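Long-range contacts in Ketoacyl_synth_N domain-containing protein (Photorhabdus luminescens subsp. laumondii, PDB 6SMO), which probably has 3-oxoacyl-[acyl-carrier-protein] synthase activity within the thiolase superfamily, and holds a pentaoxododecanal chain in a pocket: residues R2-V7 / L241-G246; V6-G11 / F224-E229. All blocks are in the same frame, centred on the assembly; numbering follows the deposited sequence.

Contact 1 (R2-V7 / L241-G246)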
ATOM      1  N   ARG C   2      -1.766 -24.670 -11.300  1.00 52.62           N
ATOM      2  CA  ARG C   2      -0.785 -23.697 -11.878  1.00 53.25           C
ATOM      3  C   ARG C   2      -1.196 -23.332 -13.310  1.00 51.67           C
ATOM      4  O   ARG C   2      -1.618 -24.238 -14.056  1.00 52.88           O
ATOM      5  CB  ARG C   2       0.635 -24.273 -11.868  1.00 55.05           C
ATOM      6  CG  ARG C   2       1.411 -24.008 -10.585  1.00 56.86           C
ATOM      7  CD  ARG C   2       2.726 -24.764 -10.554  1.00 58.14           C
ATOM      8  NE  ARG C   2       3.727 -24.116  -9.715  1.00 59.07           N
ATOM      9  CZ  ARG C   2       4.530 -23.123 -10.097  1.00 59.40           C
ATOM     10  NH1 ARG C   2       5.403 -22.618  -9.239  1.00 58.99           N
ATOM     11  NH2 ARG C   2       4.466 -22.633 -11.325  1.00 59.26           N
ATOM     12  N   LYS C   3      -1.061 -22.050 -13.666  1.00 49.88           N
ATOM     13  CA  LYS C   3      -1.351 -21.493 -15.016  1.00 48.08           C
ATOM     14  C   LYS C   3      -0.080 -20.837 -15.563  1.00 46.05           C
ATOM     15  O   LYS C   3       0.637 -20.188 -14.775  1.00 44.81           O
ATOM     16  CB  LYS C   3      -2.488 -20.469 -14.950  1.00 48.06           C
ATOM     17  CG  LYS C   3      -3.836 -21.012 -14.497  1.00 49.02           C
ATOM     18  CD  LYS C   3      -4.625 -21.678 -15.603  1.00 49.72           C
ATOM     19  CE  LYS C   3      -5.998 -22.133 -15.155  1.00 50.41           C
ATOM     20  NZ  LYS C   3      -6.803 -22.642 -16.290  1.00 51.01           N
ATOM     21  N   ARG C   4       0.182 -21.001 -16.862  1.00 44.59           N
ATOM     22  CA  ARG C   4       1.350 -20.404 -17.561  1.00 43.93           C
ATOM     23  C   ARG C   4       1.070 -18.915 -17.798  1.00 42.70           C
ATOM     24  O   ARG C   4      -0.025 -18.592 -18.300  1.00 42.35           O
ATOM     25  CB  ARG C   4       1.632 -21.159 -18.865  1.00 44.36           C
ATOM     26  CG  ARG C   4       2.056 -22.607 -18.656  1.00 44.60           C
ATOM     27  CD  ARG C   4       2.156 -23.384 -19.954  1.00 45.25           C
ATOM     28  NE  ARG C   4       3.325 -23.013 -20.742  1.00 45.28           N
ATOM     29  CZ  ARG C   4       3.634 -23.521 -21.935  1.00 45.81           C
ATOM     30  NH1 ARG C   4       4.724 -23.111 -22.561  1.00 45.81           N
ATOM     31  NH2 ARG C   4       2.857 -24.431 -22.499  1.00 46.56           N
ATOM     32  N   VAL C   5       2.023 -18.052 -17.430  1.00 41.58           N
ATOM     33  CA  VAL C   5       1.925 -16.563 -17.524  1.00 40.86           C
ATOM     34  C   VAL C   5       2.865 -16.090 -18.638  1.00 40.50           C
ATOM     35  O   VAL C   5       4.015 -16.572 -18.681  1.00 40.12           O
ATOM     36  CB  VAL C   5       2.269 -15.896 -16.178  1.00 40.37           C
ATOM     37  CG1 VAL C   5       2.029 -14.393 -16.211  1.00 40.19           C
ATOM     38  CG2 VAL C   5       1.512 -16.529 -15.021  1.00 40.26           C
ATOM     39  N   VAL C   6       2.393 -15.172 -19.489  1.00 40.22           N
ATOM     40  CA  VAL C   6       3.141 -14.647 -20.672  1.00 40.21           C
ATOM     41  C   VAL C   6       3.031 -13.118 -20.709  1.00 39.70           C
ATOM     42  O   VAL C   6       1.986 -12.585 -20.286  1.00 39.58           O
ATOM     43  CB  VAL C   6       2.638 -15.279 -21.986  1.00 40.48           C
ATOM     44  CG1 VAL C   6       3.066 -16.732 -22.111  1.00 40.74           C
ATOM     45  CG2 VAL C   6       1.131 -15.149 -22.154  1.00 40.70           C
ATOM     46  N   VAL C   7       4.081 -12.454 -21.203  1.00 39.49           N
ATOM     47  CA  VAL C   7       4.147 -10.975 -21.414  1.00 39.58           C
ATOM     48  C   VAL C   7       3.640 -10.683 -22.831  1.00 39.85           C
ATOM     49  O   VAL C   7       4.226 -11.235 -23.784  1.00 40.58           O
ATOM     50  CB  VAL C   7       5.578 -10.438 -21.209  1.00 39.63           C
ATOM     51  CG1 VAL C   7       5.636  -8.920 -21.299  1.00 39.58           C
ATOM     52  CG2 VAL C   7       6.187 -10.915 -19.898  1.00 39.37           C
ATOM     53  N   LEU C 241       5.373 -11.683 -26.407  1.00 44.18           N
ATOM     54  CA  LEU C 241       6.804 -11.274 -26.364  1.00 44.10           C
ATOM     55  C   LEU C 241       7.646 -12.427 -25.805  1.00 43.39           C
ATOM     56  O   LEU C 241       8.607 -12.841 -26.483  1.00 43.53           O
ATOM     57  CB  LEU C 241       6.966 -10.016 -25.503  1.00 44.00           C
ATOM     58  CG  LEU C 241       6.741  -8.688 -26.223  1.00 44.77           C
ATOM     59  CD1 LEU C 241       5.273  -8.494 -26.567  1.00 44.99           C
ATOM     60  CD2 LEU C 241       7.248  -7.526 -25.382  1.00 44.89           C
ATOM     61  N   CYS C 242       7.290 -12.913 -24.612  1.00 41.84           N
ATOM     62  CA  CYS C 242       8.020 -13.974 -23.870  1.00 40.93           C
ATOM     63  C   CYS C 242       7.109 -14.594 -22.804  1.00 41.04           C
ATOM     64  O   CYS C 242       5.985 -14.086 -22.616  1.00 41.23           O
ATOM     65  CB  CYS C 242       9.281 -13.411 -23.223  1.00 40.31           C
ATOM     66  SG  CYS C 242       8.947 -12.127 -21.989  1.00 39.17           S
ATOM     67  N   GLU C 243       7.588 -15.653 -22.144  1.00 41.10           N
ATOM     68  CA  GLU C 243       6.889 -16.370 -21.045  1.00 41.29           C
ATOM     69  C   GLU C 243       7.659 -16.148 -19.736  1.00 41.11           C
ATOM     70  O   GLU C 243       8.890 -16.337 -19.746  1.00 40.80           O
ATOM     71  CB  GLU C 243       6.789 -17.863 -21.368  1.00 42.12           C
ATOM     72  CG  GLU C 243       5.901 -18.638 -20.410  1.00 42.57           C
ATOM     73  CD  GLU C 243       5.780 -20.125 -20.697  1.00 43.02           C
ATOM     74  OE1 GLU C 243       6.566 -20.639 -21.519  1.00 43.60           O
ATOM     75  OE2 GLU C 243       4.896 -20.768 -20.097  1.00 42.81           O
ATOM     76  N   LEU C 244       6.960 -15.759 -18.663  1.00 40.53           N
ATOM     77  CA  LEU C 244       7.529 -15.677 -17.290  1.00 40.41           C
ATOM     78  C   LEU C 244       7.544 -17.089 -16.694  1.00 40.65           C
ATOM     79  O   LEU C 244       6.457 -17.611 -16.375  1.00 40.57           O
ATOM     80  CB  LEU C 244       6.701 -14.709 -16.437  1.00 40.00           C
ATOM     81  CG  LEU C 244       7.382 -14.222 -15.155  1.00 39.73           C
ATOM     82  CD1 LEU C 244       6.929 -12.815 -14.799  1.00 39.26           C
ATOM     83  CD2 LEU C 244       7.126 -15.172 -13.993  1.00 39.70           C
ATOM     84  N   THR C 245       8.737 -17.675 -16.561  1.00 40.89           N
ATOM     85  CA  THR C 245       8.957 -19.110 -16.231  1.00 41.63           C
ATOM     86  C   THR C 245       9.184 -19.297 -14.725  1.00 41.94           C
ATOM     87  O   THR C 245       8.773 -20.353 -14.208  1.00 43.14           O
ATOM     88  CB  THR C 245      10.119 -19.682 -17.054  1.00 42.44           C
ATOM     89  OG1 THR C 245      11.149 -18.695 -17.120  1.00 42.24           O
ATOM     90  CG2 THR C 245       9.701 -20.076 -18.454  1.00 43.05           C
ATOM     91  N   GLY C 246       9.808 -18.323 -14.051  1.00 41.22           N
ATOM     92  CA  GLY C 246      10.191 -18.437 -12.629  1.00 40.73           C
ATOM     93  C   GLY C 246      10.274 -17.091 -11.927  1.00 39.71           C
ATOM     94  O   GLY C 246      10.539 -16.078 -12.606  1.00 39.87           O
TER
HETATM   95  O   HOH W   1       7.149 -20.466 -11.185  1.00 30.45           O
HETATM   96  O   HOH W   2       4.592 -19.324 -17.404  1.00 29.70           O
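Arg-4 grips the carboxylate of Glu-243 side-on, with NE and NH1 each serving a different oxygen. The shorter arm of this salt bridge, Arg-4 NE to Glu-243 OE2, measures 2.8 Å, and the longer one, Arg-4 NH1 to Glu-243 OE1, 3.3 Å. Both oxygens lie close to the guanidinium plane and are approached on their syn sides, somewhat out of the carboxylate plane, the two groups being turned 36° against each other. A bend at chi3 of Arg-4 (73°) swings NE over to meet the straight, extended Glu-243 side chain.

Backbone bonds join the antiparallel strands beneath it. Val-7 uses both its polar groups: its N bonds to Cys-242 O at 2.9 Å, and its O receives Leu-241 N at 2.9 Å. Leu-241 and Cys-242 thus share one partner, a classic beta bulge. Beyond Val-6 and Glu-243, a non-hydrogen-bonded pair, Leu-244 N bonds to Val-5 O. Val-5 N instead donates to a water at 2.9 Å, which also contacts Leu-244 O.

Apolar packing falls on both faces. Val-6 CG1 touches Glu-243 CG at 3.8 Å, alongside the charged pair, while on the reverse Val-7 CG2 meets Cys-242 SG at 3.7 Å. Helices 161-175 and 319-329 cover that reverse face, in keeping with the layered thiolase fold.

One face therefore buries Val-5, Val-7 and Cys-242, with Leu-244 beside them, and the other carries an ion pair near the solvent; the two-nitrogen grip of Arg-4 would be expected to favour an ionised Glu-243.

Contact 2 (V6-G11 / F224-E229)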
ATOM      1  N   VAL C   6       2.393 -15.172 -19.489  1.00 40.22           N
ATOM      2  CA  VAL C   6       3.141 -14.647 -20.672  1.00 40.21           C
ATOM      3  C   VAL C   6       3.031 -13.118 -20.709  1.00 39.70           C
ATOM      4  O   VAL C   6       1.986 -12.585 -20.286  1.00 39.58           O
ATOM      5  CB  VAL C   6       2.638 -15.279 -21.986  1.00 40.48           C
ATOM      6  CG1 VAL C   6       3.066 -16.732 -22.111  1.00 40.74           C
ATOM      7  CG2 VAL C   6       1.131 -15.149 -22.154  1.00 40.70           C
ATOM      8  N   VAL C   7       4.081 -12.454 -21.203  1.00 39.49           N
ATOM      9  CA  VAL C   7       4.147 -10.975 -21.414  1.00 39.58           C
ATOM     10  C   VAL C   7       3.640 -10.683 -22.831  1.00 39.85           C
ATOM     11  O   VAL C   7       4.226 -11.235 -23.784  1.00 40.58           O
ATOM     12  CB  VAL C   7       5.578 -10.438 -21.209  1.00 39.63           C
ATOM     13  CG1 VAL C   7       5.636  -8.920 -21.299  1.00 39.58           C
ATOM     14  CG2 VAL C   7       6.187 -10.915 -19.898  1.00 39.37           C
ATOM     15  N   THR C   8       2.594  -9.860 -22.961  1.00 39.51           N
ATOM     16  CA  THR C   8       1.928  -9.520 -24.250  1.00 39.91           C
ATOM     17  C   THR C   8       2.208  -8.063 -24.649  1.00 40.02           C
ATOM     18  O   THR C   8       2.179  -7.784 -25.863  1.00 41.03           O
ATOM     19  CB  THR C   8       0.422  -9.803 -24.182  1.00 39.69           C
ATOM     20  OG1 THR C   8      -0.095  -9.230 -22.980  1.00 38.60           O
ATOM     21  CG2 THR C   8       0.109 -11.282 -24.225  1.00 40.04           C
ATOM     22  N   GLY C   9       2.462  -7.176 -23.681  1.00 39.54           N
ATOM     23  CA  GLY C   9       2.751  -5.749 -23.928  1.00 39.60           C
ATOM     24  C   GLY C   9       3.673  -5.164 -22.872  1.00 39.53           C
ATOM     25  O   GLY C   9       3.611  -5.623 -21.714  1.00 39.05           O
ATOM     26  N   VAL C  10       4.499  -4.187 -23.261  1.00 39.87           N
ATOM     27  CA  VAL C  10       5.459  -3.477 -22.364  1.00 40.15           C
ATOM     28  C   VAL C  10       5.458  -1.983 -22.710  1.00 40.33           C
ATOM     29  O   VAL C  10       5.347  -1.648 -23.905  1.00 40.73           O
ATOM     30  CB  VAL C  10       6.879  -4.072 -22.457  1.00 40.47           C
ATOM     31  CG1 VAL C  10       6.950  -5.460 -21.842  1.00 40.41           C
ATOM     32  CG2 VAL C  10       7.407  -4.091 -23.885  1.00 41.12           C
ATOM     33  N   GLY C  11       5.572  -1.134 -21.685  1.00 40.36           N
ATOM     34  CA  GLY C  11       5.700   0.329 -21.805  1.00 40.84           C
ATOM     35  C   GLY C  11       6.583   0.883 -20.702  1.00 41.06           C
ATOM     36  O   GLY C  11       6.478   0.390 -19.561  1.00 40.66           O
ATOM     37  N   PHE C 224       6.253  -0.682 -17.010  1.00 35.30           N
ATOM     38  CA  PHE C 224       5.088  -1.580 -16.786  1.00 35.40           C
ATOM     39  C   PHE C 224       5.062  -2.682 -17.850  1.00 35.61           C
ATOM     40  O   PHE C 224       5.501  -2.444 -18.995  1.00 35.88           O
ATOM     41  CB  PHE C 224       3.784  -0.778 -16.778  1.00 35.28           C
ATOM     42  CG  PHE C 224       3.409  -0.215 -15.430  1.00 35.25           C
ATOM     43  CD1 PHE C 224       3.920   0.999 -14.998  1.00 35.46           C
ATOM     44  CD2 PHE C 224       2.550  -0.906 -14.589  1.00 35.06           C
ATOM     45  CE1 PHE C 224       3.578   1.512 -13.757  1.00 35.26           C
ATOM     46  CE2 PHE C 224       2.207  -0.391 -13.347  1.00 34.87           C
ATOM     47  CZ  PHE C 224       2.722   0.816 -12.933  1.00 34.96           C
ATOM     48  N   LEU C 225       4.558  -3.857 -17.458  1.00 35.63           N
ATOM     49  CA  LEU C 225       4.347  -5.042 -18.331  1.00 36.04           C
ATOM     50  C   LEU C 225       2.870  -5.445 -18.265  1.00 36.28           C
ATOM     51  O   LEU C 225       2.261  -5.279 -17.188  1.00 36.63           O
ATOM     52  CB  LEU C 225       5.243  -6.191 -17.855  1.00 36.08           C
ATOM     53  CG  LEU C 225       6.748  -5.931 -17.906  1.00 36.23           C
ATOM     54  CD1 LEU C 225       7.252  -5.350 -16.592  1.00 36.26           C
ATOM     55  CD2 LEU C 225       7.506  -7.209 -18.237  1.00 36.45           C
ATOM     56  N   VAL C 226       2.322  -5.945 -19.376  1.00 36.58           N
ATOM     57  CA  VAL C 226       0.969  -6.570 -19.442  1.00 36.72           C
ATOM     58  C   VAL C 226       1.149  -8.091 -19.358  1.00 36.64           C
ATOM     59  O   VAL C 226       1.280  -8.733 -20.419  1.00 35.95           O
ATOM     60  CB  VAL C 226       0.199  -6.154 -20.712  1.00 37.42           C
ATOM     61  CG1 VAL C 226      -1.189  -6.777 -20.767  1.00 37.77           C
ATOM     62  CG2 VAL C 226       0.103  -4.643 -20.844  1.00 37.69           C
ATOM     63  N   LEU C 227       1.189  -8.627 -18.136  1.00 36.46           N
ATOM     64  CA  LEU C 227       1.162 -10.089 -17.858  1.00 36.77           C
ATOM     65  C   LEU C 227      -0.278 -10.586 -18.022  1.00 37.59           C
ATOM     66  O   LEU C 227      -1.195  -9.891 -17.542  1.00 37.24           O
ATOM     67  CB  LEU C 227       1.681 -10.356 -16.439  1.00 36.54           C
ATOM     68  CG  LEU C 227       3.164 -10.707 -16.329  1.00 36.58           C
ATOM     69  CD1 LEU C 227       4.035  -9.662 -17.011  1.00 36.74           C
ATOM     70  CD2 LEU C 227       3.569 -10.871 -14.871  1.00 36.45           C
ATOM     71  N   GLU C 228      -0.468 -11.729 -18.687  1.00 38.39           N
ATOM     72  CA  GLU C 228      -1.793 -12.396 -18.800  1.00 39.33           C
ATOM     73  C   GLU C 228      -1.617 -13.905 -19.003  1.00 39.48           C
ATOM     74  O   GLU C 228      -0.528 -14.332 -19.434  1.00 38.42           O
ATOM     75  CB  GLU C 228      -2.630 -11.771 -19.919  1.00 40.16           C
ATOM     76  CG  GLU C 228      -1.962 -11.775 -21.281  1.00 40.78           C
ATOM     77  CD  GLU C 228      -2.865 -11.281 -22.399  1.00 41.52           C
ATOM     78  OE1 GLU C 228      -3.816 -12.007 -22.754  1.00 41.74           O
ATOM     79  OE2 GLU C 228      -2.629 -10.164 -22.899  1.00 42.02           O
ATOM     80  N   GLU C 229      -2.674 -14.663 -18.696  1.00 40.48           N
ATOM     81  CA  GLU C 229      -2.726 -16.149 -18.765  1.00 41.71           C
ATOM     82  C   GLU C 229      -2.510 -16.588 -20.218  1.00 42.49           C
ATOM     83  O   GLU C 229      -3.023 -15.902 -21.125  1.00 42.65           O
ATOM     84  CB  GLU C 229      -4.059 -16.638 -18.194  1.00 42.35           C
ATOM     85  CG  GLU C 229      -4.086 -18.121 -17.867  1.00 43.26           C
ATOM     86  CD  GLU C 229      -4.677 -19.006 -18.951  1.00 44.56           C
ATOM     87  OE1 GLU C 229      -4.035 -20.019 -19.301  1.00 45.13           O
ATOM     88  OE2 GLU C 229      -5.781 -18.686 -19.437  1.00 44.90           O
TER
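Leu-225 is the knob on one face of this antiparallel pair: its CD2 fits between two valines of the opposite strand, 4.0 Å from Val-7 CG1 and 4.0 Å from Val-10 CG1. Leu-227 extends the row, its CD1 resting against the other branch of Val-7, CG2, at 3.8 Å, so that Val-7 is wedged between two leucines.

The other face is shaped by glycines. Val-226 lays CG2 beside the bare backbone of Gly-9, 3.7 Å from Gly-9 O, and turns its CG1 to Thr-8; Gly-11 lies opposite Phe-224, whose ring leads off to helix 68-84.

Thr-8 is an extra residue in its strand: it bonds through N to Val-226 O, while Val-226 N bonds to Gly-9 O at 2.7 Å, a classic beta bulge within the large sheet of the thiolase-type domain. Regular backbone pairing resumes on either side, at Val-6 with Glu-228 and at Gly-11 with Phe-224.

A chi1 of 48° turns Thr-8 OG1 toward the partner strand, 2.7 Å from Glu-228 OE2 and 2.9 Å from Val-226 O. The Glu-228 side chain crosses Thr-8 at about a right angle, bringing CD within 3.5 Å of Thr-8 CG2. Its carboxylate is also bound by Arg-236, in a salt bridge, and by His-232.

How the contacts relate
From the N terminus the chain enters strand 5-13 almost at once, and both contacts start there, sharing Val-6 and Val-7. Contact 2 closes the inner loop, of 212 residues, when strand 218-229 returns along one side of that strand. After helix 230-235, strand 242-251 arrives on the other side and contact 1 closes a loop that encloses the first, so the two nest without crossing. Strand 5-13 is thereby the middle one of three, with 218-229 along one edge and 242-251 along the other, and 242-251 pairs in turn with strand 362-369. Leu-241 packs on Val-10, and Leu-227 touches Val-5 and Leu-244, bridging the two contacts, whose centres are about 9 Å apart.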